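Local coordinates for yfhH hypothetical protein (Bacillus subtilis, PDB 1SF9) that is of unknown function but forms a homodimer and is a putative transcriptional regulator, at residues E78-S81 with T85-V88. Sequence-based numbering, arbitrary orientation.
Sequences EDYS and TYRV
Tyr86 reaches across to Tyr80 and Ser81 through the far end of its side chain. Its CB leaves the strand in the direction of the 78-81 loop, and with CG beside the backbone N and anti to the carbonyl carbon, chi1 -60° carries the ring out so that its CE2 side meets Tyr80. The first atom of the ring to find a partner is CE2, which lies 3.9 Å from Tyr80 CD1. CZ follows at 4.1 Å from the same CD1. The two rings meet obliquely, their planes inclined at 43° and their centroids 5.8 Å apart. Both tyrosine side chains also touch Ile97 on strand 94-101, the neighbour of strand 85-88 in an antiparallel sheet, where Tyr86 pairs through its backbone with Phe95. The contact therefore ties the loop that follows helix 57-74 to the sheet that this loop leads into. At the tip, OH accepts a nearly straight hydrogen bond from Ser81 N, 2.9 Å long with an N-H...O angle of 167°, the donor lying at the ring edge near its plane. The same hydroxyl donates to a water 2.7 Å from OH, also in the ring plane, and that water in turn donates to Asp79 O. One phenol oxygen thus engages two backbone groups of the 78-81 segment, Ser81 N directly and Asp79 O through the water, while Tyr80 CA packs 3.4 Å from OH. A phenylalanine in place of Tyr86 would probably leave Ser81 N without this acceptor and the bridging water without its donor.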
ATOM      1  N   GLU A  78      12.583   8.048   1.869  1.00 21.46           N
ATOM      2  CA  GLU A  78      14.043   8.043   1.818  1.00 24.02           C
ATOM      3  C   GLU A  78      14.702   6.874   2.537  1.00 22.64           C
ATOM      4  O   GLU A  78      15.914   6.671   2.421  1.00 23.29           O
ATOM      5  CB  GLU A  78      14.618   9.385   2.305  1.00 29.07           C
ATOM      6  CG  GLU A  78      14.087   9.895   3.616  1.00 33.73           C
ATOM      7  CD  GLU A  78      14.549  11.321   3.911  1.00 38.15           C
ATOM      8  OE1 GLU A  78      14.294  12.223   3.081  1.00 42.57           O
ATOM      9  OE2 GLU A  78      15.166  11.543   4.970  1.00 40.34           O
ATOM     10  N   ASP A  79      13.914   6.083   3.257  1.00 19.57           N
ATOM     11  CA  ASP A  79      14.472   4.915   3.929  1.00 17.36           C
ATOM     12  C   ASP A  79      14.499   3.697   3.000  1.00 18.16           C
ATOM     13  O   ASP A  79      14.878   2.598   3.413  1.00 18.01           O
ATOM     14  CB  ASP A  79      13.679   4.564   5.181  1.00 20.05           C
ATOM     15  CG  ASP A  79      13.795   5.623   6.259  1.00 22.76           C
ATOM     16  OD1 ASP A  79      14.821   6.327   6.288  1.00 25.01           O
ATOM     17  OD2 ASP A  79      12.866   5.731   7.072  1.00 23.02           O
ATOM     18  N   TYR A  80      14.105   3.905   1.745  1.00 12.57           N
ATOM     19  CA  TYR A  80      14.078   2.851   0.739  1.00 14.49           C
ATOM     20  C   TYR A  80      15.057   3.253  -0.342  1.00 14.52           C
ATOM     21  O   TYR A  80      15.137   4.425  -0.723  1.00 18.50           O
ATOM     22  CB  TYR A  80      12.694   2.661   0.237  1.00 12.23           C
ATOM     23  CG  TYR A  80      11.816   2.228   1.389  1.00 11.37           C
ATOM     24  CD1 TYR A  80      11.624   0.871   1.634  1.00 11.65           C
ATOM     25  CD2 TYR A  80      11.214   3.192   2.200  1.00  9.40           C
ATOM     26  CE1 TYR A  80      10.837   0.466   2.711  1.00 14.27           C
ATOM     27  CE2 TYR A  80      10.429   2.789   3.281  1.00 13.66           C
ATOM     28  CZ  TYR A  80      10.244   1.425   3.540  1.00 12.34           C
ATOM     29  OH  TYR A  80       9.497   1.031   4.603  1.00 15.04           O
ATOM     30  N   SER A  81      15.810   2.289  -0.851  1.00 12.10           N
ATOM     31  CA  SER A  81      16.830   2.633  -1.814  1.00 12.30           C
ATOM     32  C   SER A  81      16.750   2.042  -3.195  1.00  9.73           C
ATOM     33  O   SER A  81      16.628   0.845  -3.323  1.00  8.80           O
ATOM     34  CB  SER A  81      18.212   2.230  -1.273  1.00 15.10           C
ATOM     35  OG  SER A  81      18.467   2.790  -0.006  1.00 18.05           O
ATOM     36  N   THR A  85      17.073  -4.713  -2.977  1.00  8.19           N
ATOM     37  CA  THR A  85      16.037  -5.726  -3.145  1.00  7.29           C
ATOM     38  C   THR A  85      15.430  -6.074  -1.779  1.00  6.62           C
ATOM     39  O   THR A  85      16.142  -6.239  -0.782  1.00  8.83           O
ATOM     40  CB  THR A  85      16.641  -6.964  -3.824  1.00  6.35           C
ATOM     41  OG1 THR A  85      17.173  -6.567  -5.096  1.00  8.93           O
ATOM     42  CG2 THR A  85      15.569  -8.040  -4.046  1.00  7.76           C
ATOM     43  N   TYR A  86      14.101  -6.116  -1.746  1.00  6.36           N
ATOM     44  CA  TYR A  86      13.337  -6.356  -0.522  1.00  5.77           C
ATOM     45  C   TYR A  86      12.420  -7.534  -0.680  1.00  8.68           C
ATOM     46  O   TYR A  86      12.107  -7.957  -1.795  1.00 10.33           O
ATOM     47  CB  TYR A  86      12.394  -5.132  -0.245  1.00  7.71           C
ATOM     48  CG  TYR A  86      13.186  -3.839  -0.080  1.00  8.14           C
ATOM     49  CD1 TYR A  86      13.709  -3.194  -1.205  1.00  7.50           C
ATOM     50  CD2 TYR A  86      13.385  -3.301   1.196  1.00 10.88           C
ATOM     51  CE1 TYR A  86      14.440  -2.012  -1.054  1.00  9.93           C
ATOM     52  CE2 TYR A  86      14.117  -2.119   1.347  1.00 10.67           C
ATOM     53  CZ  TYR A  86      14.646  -1.475   0.222  1.00 13.09           C
ATOM     54  OH  TYR A  86      15.361  -0.329   0.368  1.00 13.69           O
ATOM     55  N   ARG A  87      11.990  -8.076   0.451  0.50  7.55           N
ATOM     56  CA  ARG A  87      11.034  -9.159   0.425  0.50  7.72           C
ATOM     57  C   ARG A  87       9.675  -8.484   0.334  0.50  7.77           C
ATOM     58  O   ARG A  87       9.472  -7.430   0.932  0.50  9.68           O
ATOM     59  CB  ARG A  87      11.082  -9.976   1.719  0.50 10.82           C
ATOM     60  CG  ARG A  87       9.779 -10.743   1.971  0.50 14.78           C
ATOM     61  CD  ARG A  87       9.860 -11.673   3.173  0.50 19.76           C
ATOM     62  NE  ARG A  87       8.531 -11.965   3.710  0.50 23.07           N
ATOM     63  CZ  ARG A  87       7.932 -11.231   4.641  0.50 23.62           C
ATOM     64  NH1 ARG A  87       6.722 -11.557   5.077  0.50 22.80           N
ATOM     65  NH2 ARG A  87       8.554 -10.174   5.151  0.50 25.73           N
ATOM     66  N   VAL A  88       8.757  -9.055  -0.437  1.00  8.13           N
ATOM     67  CA  VAL A  88       7.411  -8.477  -0.506  1.00  8.28           C
ATOM     68  C   VAL A  88       6.637  -9.173   0.608  1.00 12.03           C
ATOM     69  O   VAL A  88       6.548 -10.394   0.632  1.00 12.08           O
ATOM     70  CB  VAL A  88       6.757  -8.727  -1.859  1.00  8.46           C
ATOM     71  CG1 VAL A  88       5.317  -8.227  -1.866  1.00  8.83           C
ATOM     72  CG2 VAL A  88       7.589  -8.027  -2.934  1.00  8.16           C
TER
HETATM   73  O   HOH W   1      15.893   0.178   2.994  1.00 29.98           O